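Local coordinates for protein galactonate dehydratase (Zobellia galactanivorans, PDB 5OLC) that belongs to the enolase superfamily, pairing a mandelate racemase-type N-terminal domain with a C-terminal domain of the TIM-barrel kind, at residues M197-D202 / F222-F227; P139-L144 / Q166-T171. All blocks are in the same frame, centred on the assembly; numbering follows the deposited sequence.

Contact 1 (M197-D202 / F222-F227); sequences MRLMID and FDISWF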
ATOM      1  N   MET A 197     -25.338 -34.422  -5.983  1.00 92.46           N
ATOM      2  CA  MET A 197     -25.254 -33.501  -7.119  1.00 90.99           C
ATOM      3  C   MET A 197     -24.832 -32.097  -6.675  1.00 90.24           C
ATOM      4  O   MET A 197     -25.360 -31.592  -5.678  1.00 89.99           O
ATOM      5  CB  MET A 197     -26.591 -33.461  -7.878  1.00 93.50           C
ATOM      6  CG  MET A 197     -26.461 -32.960  -9.289  1.00 97.40           C
ATOM      7  SD  MET A 197     -28.070 -32.580 -10.013  1.00101.88           S
ATOM      8  CE  MET A 197     -27.580 -32.075 -11.621  1.00 98.42           C
ATOM      9  N   ARG A 198     -23.887 -31.469  -7.420  1.00 82.67           N
ATOM     10  CA  ARG A 198     -23.413 -30.102  -7.147  1.00 80.36           C
ATOM     11  C   ARG A 198     -24.476 -29.077  -7.561  1.00 80.82           C
ATOM     12  O   ARG A 198     -25.204 -29.294  -8.533  1.00 80.93           O
ATOM     13  CB  ARG A 198     -22.102 -29.798  -7.887  1.00 78.01           C
ATOM     14  CG  ARG A 198     -20.867 -30.468  -7.317  1.00 81.11           C
ATOM     15  CD  ARG A 198     -19.572 -30.000  -7.991  1.00 82.32           C
ATOM     16  NE  ARG A 198     -19.589 -30.041  -9.460  1.00 83.15           N
ATOM     17  CZ  ARG A 198     -19.359 -31.127 -10.191  1.00 96.57           C
ATOM     18  NH1 ARG A 198     -19.127 -32.296  -9.603  1.00 89.66           N
ATOM     19  NH2 ARG A 198     -19.394 -31.062 -11.518  1.00 76.77           N
ATOM     20  N   LEU A 199     -24.553 -27.962  -6.838  1.00 73.79           N
ATOM     21  CA  LEU A 199     -25.532 -26.915  -7.096  1.00 72.24           C
ATOM     22  C   LEU A 199     -24.895 -25.523  -6.943  1.00 72.35           C
ATOM     23  O   LEU A 199     -24.225 -25.265  -5.942  1.00 72.18           O
ATOM     24  CB  LEU A 199     -26.734 -27.117  -6.141  1.00 72.31           C
ATOM     25  CG  LEU A 199     -27.864 -26.092  -6.147  1.00 77.19           C
ATOM     26  CD1 LEU A 199     -28.727 -26.218  -7.395  1.00 77.69           C
ATOM     27  CD2 LEU A 199     -28.725 -26.265  -4.929  1.00 80.22           C
ATOM     28  N   MET A 200     -25.101 -24.639  -7.941  1.00 65.47           N
ATOM     29  CA  MET A 200     -24.568 -23.266  -7.956  1.00 63.62           C
ATOM     30  C   MET A 200     -25.701 -22.241  -8.084  1.00 67.98           C
ATOM     31  O   MET A 200     -26.700 -22.529  -8.740  1.00 67.88           O
ATOM     32  CB  MET A 200     -23.560 -23.062  -9.105  1.00 64.83           C
ATOM     33  CG  MET A 200     -22.349 -23.968  -9.047  1.00 66.98           C
ATOM     34  SD  MET A 200     -22.605 -25.608  -9.774  1.00 69.62           S
ATOM     35  CE  MET A 200     -22.558 -25.221 -11.441  1.00 65.65           C
ATOM     36  N   ILE A 201     -25.529 -21.045  -7.486  1.00 64.88           N
ATOM     37  CA  ILE A 201     -26.517 -19.961  -7.525  1.00 65.37           C
ATOM     38  C   ILE A 201     -26.008 -18.761  -8.360  1.00 72.28           C
ATOM     39  O   ILE A 201     -24.828 -18.412  -8.283  1.00 71.89           O
ATOM     40  CB  ILE A 201     -27.016 -19.553  -6.106  1.00 68.28           C
ATOM     41  CG1 ILE A 201     -25.860 -19.128  -5.175  1.00 68.47           C
ATOM     42  CG2 ILE A 201     -27.819 -20.693  -5.486  1.00 69.27           C
ATOM     43  CD1 ILE A 201     -26.236 -18.213  -4.021  1.00 71.66           C
ATOM     44  N   ASP A 202     -26.897 -18.165  -9.181  1.00 70.58           N
ATOM     45  CA  ASP A 202     -26.579 -17.030 -10.047  1.00 71.09           C
ATOM     46  C   ASP A 202     -27.548 -15.872  -9.810  1.00 77.01           C
ATOM     47  O   ASP A 202     -28.732 -15.973 -10.138  1.00 76.88           O
ATOM     48  CB  ASP A 202     -26.571 -17.465 -11.524  1.00 73.32           C
ATOM     49  CG  ASP A 202     -26.231 -16.380 -12.543  1.00 88.68           C
ATOM     50  OD1 ASP A 202     -25.662 -15.327 -12.141  1.00 88.91           O
ATOM     51  OD2 ASP A 202     -26.510 -16.591 -13.747  1.00 97.82           O
ATOM     52  N   PHE A 222     -26.715 -25.472   2.402  1.00 78.97           N
ATOM     53  CA  PHE A 222     -27.183 -26.246   1.251  1.00 78.46           C
ATOM     54  C   PHE A 222     -26.056 -26.657   0.284  1.00 80.43           C
ATOM     55  O   PHE A 222     -26.351 -27.080  -0.842  1.00 79.54           O
ATOM     56  CB  PHE A 222     -28.315 -25.490   0.521  1.00 80.46           C
ATOM     57  CG  PHE A 222     -29.427 -25.031   1.436  1.00 82.12           C
ATOM     58  CD1 PHE A 222     -30.329 -25.943   1.974  1.00 85.95           C
ATOM     59  CD2 PHE A 222     -29.557 -23.692   1.784  1.00 83.45           C
ATOM     60  CE1 PHE A 222     -31.343 -25.521   2.844  1.00 86.61           C
ATOM     61  CE2 PHE A 222     -30.577 -23.271   2.647  1.00 86.29           C
ATOM     62  CZ  PHE A 222     -31.466 -24.187   3.165  1.00 84.73           C
ATOM     63  N   ASP A 223     -24.775 -26.580   0.744  1.00 75.77           N
ATOM     64  CA  ASP A 223     -23.559 -26.921  -0.015  1.00 75.00           C
ATOM     65  C   ASP A 223     -23.571 -26.315  -1.428  1.00 77.12           C
ATOM     66  O   ASP A 223     -23.841 -27.010  -2.421  1.00 76.18           O
ATOM     67  CB  ASP A 223     -23.298 -28.445  -0.029  1.00 77.37           C
ATOM     68  CG  ASP A 223     -22.089 -28.893  -0.849  1.00 95.48           C
ATOM     69  OD1 ASP A 223     -20.947 -28.633  -0.414  1.00 97.72           O
ATOM     70  OD2 ASP A 223     -22.291 -29.510  -1.926  1.00102.07           O
ATOM     71  N   ILE A 224     -23.319 -25.002  -1.504  1.00 72.43           N
ATOM     72  CA  ILE A 224     -23.302 -24.312  -2.794  1.00 71.19           C
ATOM     73  C   ILE A 224     -21.891 -24.318  -3.358  1.00 73.45           C
ATOM     74  O   ILE A 224     -20.959 -23.864  -2.687  1.00 73.43           O
ATOM     75  CB  ILE A 224     -23.967 -22.908  -2.757  1.00 73.66           C
ATOM     76  CG1 ILE A 224     -25.402 -22.965  -2.156  1.00 73.86           C
ATOM     77  CG2 ILE A 224     -23.946 -22.230  -4.134  1.00 73.73           C
ATOM     78  CD1 ILE A 224     -26.401 -24.049  -2.743  1.00 79.85           C
ATOM     79  N   SER A 225     -21.741 -24.872  -4.578  1.00 67.95           N
ATOM     80  CA  SER A 225     -20.459 -24.980  -5.272  1.00 67.12           C
ATOM     81  C   SER A 225     -19.859 -23.615  -5.621  1.00 70.64           C
ATOM     82  O   SER A 225     -18.644 -23.461  -5.520  1.00 70.49           O
ATOM     83  CB  SER A 225     -20.565 -25.894  -6.481  1.00 69.57           C
ATOM     84  OG  SER A 225     -20.874 -27.207  -6.036  1.00 77.79           O
ATOM     85  N   TRP A 226     -20.702 -22.620  -5.981  1.00 66.20           N
ATOM     86  CA  TRP A 226     -20.263 -21.245  -6.223  1.00 65.47           C
ATOM     87  C   TRP A 226     -21.433 -20.256  -6.372  1.00 70.74           C
ATOM     88  O   TRP A 226     -22.554 -20.656  -6.689  1.00 70.46           O
ATOM     89  CB  TRP A 226     -19.238 -21.097  -7.387  1.00 63.26           C
ATOM     90  CG  TRP A 226     -19.789 -21.113  -8.778  1.00 63.54           C
ATOM     91  CD1 TRP A 226     -20.563 -20.158  -9.366  1.00 66.17           C
ATOM     92  CD2 TRP A 226     -19.473 -22.060  -9.804  1.00 63.46           C
ATOM     93  NE1 TRP A 226     -20.817 -20.495 -10.672  1.00 65.53           N
ATOM     94  CE2 TRP A 226     -20.168 -21.666 -10.967  1.00 66.87           C
ATOM     95  CE3 TRP A 226     -18.729 -23.252  -9.836  1.00 64.97           C
ATOM     96  CZ2 TRP A 226     -20.124 -22.407 -12.153  1.00 66.20           C
ATOM     97  CZ3 TRP A 226     -18.675 -23.978 -11.016  1.00 66.24           C
ATOM     98  CH2 TRP A 226     -19.356 -23.548 -12.161  1.00 66.79           C
ATOM     99  N   PHE A 227     -21.138 -18.957  -6.150  1.00 67.33           N
ATOM    100  CA  PHE A 227     -22.071 -17.856  -6.299  1.00 66.94           C
ATOM    101  C   PHE A 227     -21.609 -17.002  -7.486  1.00 69.60           C
ATOM    102  O   PHE A 227     -20.572 -16.334  -7.422  1.00 67.85           O
ATOM    103  CB  PHE A 227     -22.191 -17.049  -4.988  1.00 69.17           C
ATOM    104  CG  PHE A 227     -23.336 -16.055  -4.871  1.00 71.30           C
ATOM    105  CD1 PHE A 227     -24.239 -15.875  -5.917  1.00 74.79           C
ATOM    106  CD2 PHE A 227     -23.497 -15.289  -3.719  1.00 73.72           C
ATOM    107  CE1 PHE A 227     -25.277 -14.956  -5.812  1.00 75.86           C
ATOM    108  CE2 PHE A 227     -24.547 -14.371  -3.612  1.00 76.62           C
ATOM    109  CZ  PHE A 227     -25.423 -14.206  -4.662  1.00 74.87           C
TER
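Met-200 lies along one face of the Trp-226 indole, and this pair forms the tightly packed part of the contact on its barrel-interior side. Met-200 CG sits above the centre of the ring system, 3.5 Å from Trp-226 CD2. The chain then folds at chi2 and again at chi3, so that SD stays over the same face, 4.4 Å from the centroid of the Trp-226 six-membered ring, as a Met-aromatic contact, and CE comes down near CH2. Trp-226 CG stands between its own backbone N and carbonyl carbon (chi1 79°), which puts the flat of the indole against the methionine chain. On the other face of the sheet Ile-201 and Phe-227 pack together, with Ile-201 CD1 over the phenyl face, 3.7 Å from the Phe-227 ring centroid. Ile-201 CG1 meets Ile-224 CG2 at 3.8 Å, the two side chains crossing at about a right angle, while the Leu-199 and Ile-224 side chains lie side by side, pointing the same way, and meet through CD2 and CD1. Two backbone bonds join the segments: Ser-225 N to Leu-199 O (2.9 Å) and Ile-201 N to Trp-226 O (3.1 Å). The packing thins toward the start of the strands, where the chain turns a corner at Ser-225. There Ser-225 OG rests against the aliphatic part of Arg-198, 3.4 Å from CB, and Asp-223 is exposed to solvent. Beyond CD the Arg-198 chain bends at chi3 and carries its guanidinium away from 222-227, to a salt bridge with Glu-138. The two strands are parallel neighbours in a beta-alpha-beta unit whose connecting helix is 209-219. Helix 179-193 packs on Leu-199 and Ile-224, strand 170-174 continues the sheet beyond 198-202, and strand 250-252 does so beyond 224-228.

Contact 2 (P139-L144 / Q166-T171); sequences PYATGL and QGFKAT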
ATOM      1  N   PRO A 139     -20.233 -30.963 -18.123  1.00 77.33           N
ATOM      2  CA  PRO A 139     -20.869 -29.639 -17.990  1.00 78.01           C
ATOM      3  C   PRO A 139     -22.013 -29.572 -16.986  1.00 83.33           C
ATOM      4  O   PRO A 139     -22.506 -30.613 -16.539  1.00 83.61           O
ATOM      5  CB  PRO A 139     -21.324 -29.322 -19.417  1.00 79.60           C
ATOM      6  CG  PRO A 139     -21.563 -30.642 -20.031  1.00 83.59           C
ATOM      7  CD  PRO A 139     -20.600 -31.613 -19.396  1.00 78.71           C
ATOM      8  N   TYR A 140     -22.416 -28.344 -16.619  1.00 79.74           N
ATOM      9  CA  TYR A 140     -23.532 -28.124 -15.707  1.00 79.66           C
ATOM     10  C   TYR A 140     -24.770 -27.646 -16.465  1.00 83.30           C
ATOM     11  O   TYR A 140     -24.653 -27.000 -17.520  1.00 82.75           O
ATOM     12  CB  TYR A 140     -23.169 -27.203 -14.530  1.00 81.19           C
ATOM     13  CG  TYR A 140     -22.691 -25.814 -14.906  1.00 84.29           C
ATOM     14  CD1 TYR A 140     -21.341 -25.558 -15.132  1.00 86.91           C
ATOM     15  CD2 TYR A 140     -23.567 -24.732 -14.921  1.00 85.04           C
ATOM     16  CE1 TYR A 140     -20.888 -24.273 -15.442  1.00 88.28           C
ATOM     17  CE2 TYR A 140     -23.125 -23.442 -15.224  1.00 85.79           C
ATOM     18  CZ  TYR A 140     -21.783 -23.217 -15.487  1.00 92.84           C
ATOM     19  OH  TYR A 140     -21.330 -21.953 -15.784  1.00 92.46           O
ATOM     20  N   ALA A 141     -25.953 -28.009 -15.944  1.00 79.14           N
ATOM     21  CA  ALA A 141     -27.233 -27.657 -16.535  1.00 78.95           C
ATOM     22  C   ALA A 141     -27.756 -26.342 -15.936  1.00 83.15           C
ATOM     23  O   ALA A 141     -27.907 -26.260 -14.717  1.00 82.87           O
ATOM     24  CB  ALA A 141     -28.228 -28.783 -16.301  1.00 79.56           C
ATOM     25  N   THR A 142     -28.029 -25.322 -16.787  1.00 79.02           N
ATOM     26  CA  THR A 142     -28.572 -24.032 -16.340  1.00 78.52           C
ATOM     27  C   THR A 142     -30.111 -24.018 -16.496  1.00 83.60           C
ATOM     28  O   THR A 142     -30.616 -24.319 -17.584  1.00 82.68           O
ATOM     29  CB  THR A 142     -27.870 -22.842 -17.023  1.00 81.92           C
ATOM     30  OG1 THR A 142     -28.089 -22.889 -18.429  1.00 84.40           O
ATOM     31  CG2 THR A 142     -26.393 -22.776 -16.727  1.00 75.58           C
ATOM     32  N   GLY A 143     -30.824 -23.691 -15.407  1.00 81.32           N
ATOM     33  CA  GLY A 143     -32.287 -23.670 -15.374  1.00 81.47           C
ATOM     34  C   GLY A 143     -32.946 -22.586 -14.538  1.00 85.97           C
ATOM     35  O   GLY A 143     -33.304 -22.814 -13.374  1.00 84.77           O
ATOM     36  N   LEU A 144     -33.169 -21.409 -15.172  1.00 83.88           N
ATOM     37  CA  LEU A 144     -33.797 -20.200 -14.600  1.00 84.06           C
ATOM     38  C   LEU A 144     -35.328 -20.277 -14.518  1.00 88.94           C
ATOM     39  O   LEU A 144     -35.938 -21.058 -15.256  1.00 89.60           O
ATOM     40  CB  LEU A 144     -33.355 -18.885 -15.336  1.00 83.94           C
ATOM     41  CG  LEU A 144     -33.152 -18.775 -16.883  1.00 88.33           C
ATOM     42  CD1 LEU A 144     -31.831 -19.345 -17.345  1.00 88.57           C
ATOM     43  CD2 LEU A 144     -34.339 -19.264 -17.694  1.00 90.98           C
ATOM     44  N   GLN A 166     -30.997 -37.129 -16.284  1.00 87.93           N
ATOM     45  CA  GLN A 166     -30.259 -36.997 -17.548  1.00 87.68           C
ATOM     46  C   GLN A 166     -28.742 -37.254 -17.403  1.00 91.77           C
ATOM     47  O   GLN A 166     -28.011 -37.190 -18.399  1.00 91.27           O
ATOM     48  CB  GLN A 166     -30.537 -35.635 -18.207  1.00 88.94           C
ATOM     49  CG  GLN A 166     -31.856 -35.592 -18.952  1.00106.40           C
ATOM     50  CD  GLN A 166     -31.970 -34.381 -19.836  1.00127.34           C
ATOM     51  OE1 GLN A 166     -32.555 -33.363 -19.462  1.00123.31           O
ATOM     52  NE2 GLN A 166     -31.451 -34.478 -21.050  1.00120.15           N
ATOM     53  N   GLY A 167     -28.298 -37.539 -16.175  1.00 88.68           N
ATOM     54  CA  GLY A 167     -26.907 -37.852 -15.855  1.00 88.58           C
ATOM     55  C   GLY A 167     -26.048 -36.727 -15.296  1.00 91.88           C
ATOM     56  O   GLY A 167     -24.968 -37.003 -14.766  1.00 91.89           O
ATOM     57  N   PHE A 168     -26.503 -35.451 -15.419  1.00 86.63           N
ATOM     58  CA  PHE A 168     -25.778 -34.260 -14.962  1.00 85.15           C
ATOM     59  C   PHE A 168     -25.265 -34.365 -13.536  1.00 85.88           C
ATOM     60  O   PHE A 168     -25.971 -34.860 -12.657  1.00 85.26           O
ATOM     61  CB  PHE A 168     -26.606 -32.987 -15.147  1.00 87.11           C
ATOM     62  CG  PHE A 168     -26.789 -32.575 -16.585  1.00 89.03           C
ATOM     63  CD1 PHE A 168     -25.851 -31.764 -17.221  1.00 91.77           C
ATOM     64  CD2 PHE A 168     -27.900 -32.984 -17.302  1.00 92.26           C
ATOM     65  CE1 PHE A 168     -26.018 -31.383 -18.558  1.00 94.49           C
ATOM     66  CE2 PHE A 168     -28.073 -32.596 -18.635  1.00 93.45           C
ATOM     67  CZ  PHE A 168     -27.131 -31.797 -19.254  1.00 92.54           C
ATOM     68  N   LYS A 169     -24.009 -33.939 -13.332  1.00 80.35           N
ATOM     69  CA  LYS A 169     -23.298 -33.992 -12.052  1.00 79.06           C
ATOM     70  C   LYS A 169     -23.428 -32.683 -11.264  1.00 82.71           C
ATOM     71  O   LYS A 169     -23.158 -32.649 -10.058  1.00 82.13           O
ATOM     72  CB  LYS A 169     -21.808 -34.347 -12.276  1.00 80.43           C
ATOM     73  CG  LYS A 169     -21.532 -35.525 -13.234  1.00 80.78           C
ATOM     74  CD  LYS A 169     -21.806 -36.916 -12.626  1.00 80.64           C
ATOM     75  CE  LYS A 169     -21.449 -38.053 -13.559  1.00 87.44           C
ATOM     76  NZ  LYS A 169     -22.468 -38.272 -14.626  1.00 95.65           N
ATOM     77  N   ALA A 170     -23.853 -31.610 -11.956  1.00 79.39           N
ATOM     78  CA  ALA A 170     -24.027 -30.270 -11.398  1.00 78.89           C
ATOM     79  C   ALA A 170     -25.124 -29.487 -12.108  1.00 80.90           C
ATOM     80  O   ALA A 170     -25.369 -29.708 -13.299  1.00 79.77           O
ATOM     81  CB  ALA A 170     -22.718 -29.505 -11.497  1.00 79.83           C
ATOM     82  N   THR A 171     -25.764 -28.549 -11.383  1.00 77.14           N
ATOM     83  CA  THR A 171     -26.810 -27.693 -11.947  1.00 77.28           C
ATOM     84  C   THR A 171     -26.737 -26.263 -11.398  1.00 80.98           C
ATOM     85  O   THR A 171     -26.533 -26.074 -10.197  1.00 80.72           O
ATOM     86  CB  THR A 171     -28.216 -28.328 -11.819  1.00 87.24           C
ATOM     87  OG1 THR A 171     -29.173 -27.507 -12.491  1.00 85.68           O
ATOM     88  CG2 THR A 171     -28.646 -28.584 -10.370  1.00 86.82           C
TER
HETATM   89  O   HOH W   1     -22.185 -33.090 -15.431  1.00 58.71           O
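Phe-168 brings its ring up to Ala-141, whose methyl lies over the centre of one face, 12° off the ring normal. CB of Phe-168 is directed toward the 139-144 segment. From there CG lies 4.1 Å from Ala-141 CB. CD1 is the closest ring atom to both partners, 3.9 Å from that methyl and 3.6 Å from Pro-139 O, which approaches the ring edge in plane. CE1 touches the same two more loosely, and elsewhere the side chain packs on Leu-338 and Met-197. The carbonyl at the ring edge also accepts a bond from a water (Pro-139 O to water 2.7 Å), which in turn accepts from Lys-169 N at 2.9 Å. The water thus bridges the segments before their strands pair. These strands, 136-142 and 170-174, are parallel neighbours of the barrel, linked through helix 154-165 as a beta-alpha-beta unit. The helix is followed by a Schellman motif at Gly-167, whose carbonyl accepts from Lys-169 NZ, which also donates to Asn-358 O. Pairing proper starts where Ala-141 N donates to Ala-170 O (3.2 Å), with Tyr-140 CB packed on Ala-170 CB. One residue on, Thr-171 OG1 donates to Ala-141 O at 2.8 Å, approaching 29° from the carbonyl plane. With OG1 anti to the Thr-171 backbone N (chi1 -175°), the hydroxyl is turned onto the neighbouring strand.

Contacts 1 and 2 follow one another along the chain and across the same barrel sheet, their centres about 11 Å apart. Strand 170-174 of contact 2 neighbours strand 198-202 of contact 1, and the seam is probably held by backbone bonds, Arg-198 N to Lys-169 O and Arg-198 O to Thr-171 N, each at 3.0 Å. Met-197 packs beside it, with CE 3.4 Å from Phe-168 O. Inside the barrel Tyr-140 meets Trp-226 edge-to-face, linking the first strand of one pair to the last of the other. In enolase-superfamily barrels the active site lies at the C-terminal ends of the strands, the end toward which both parallel pairs run.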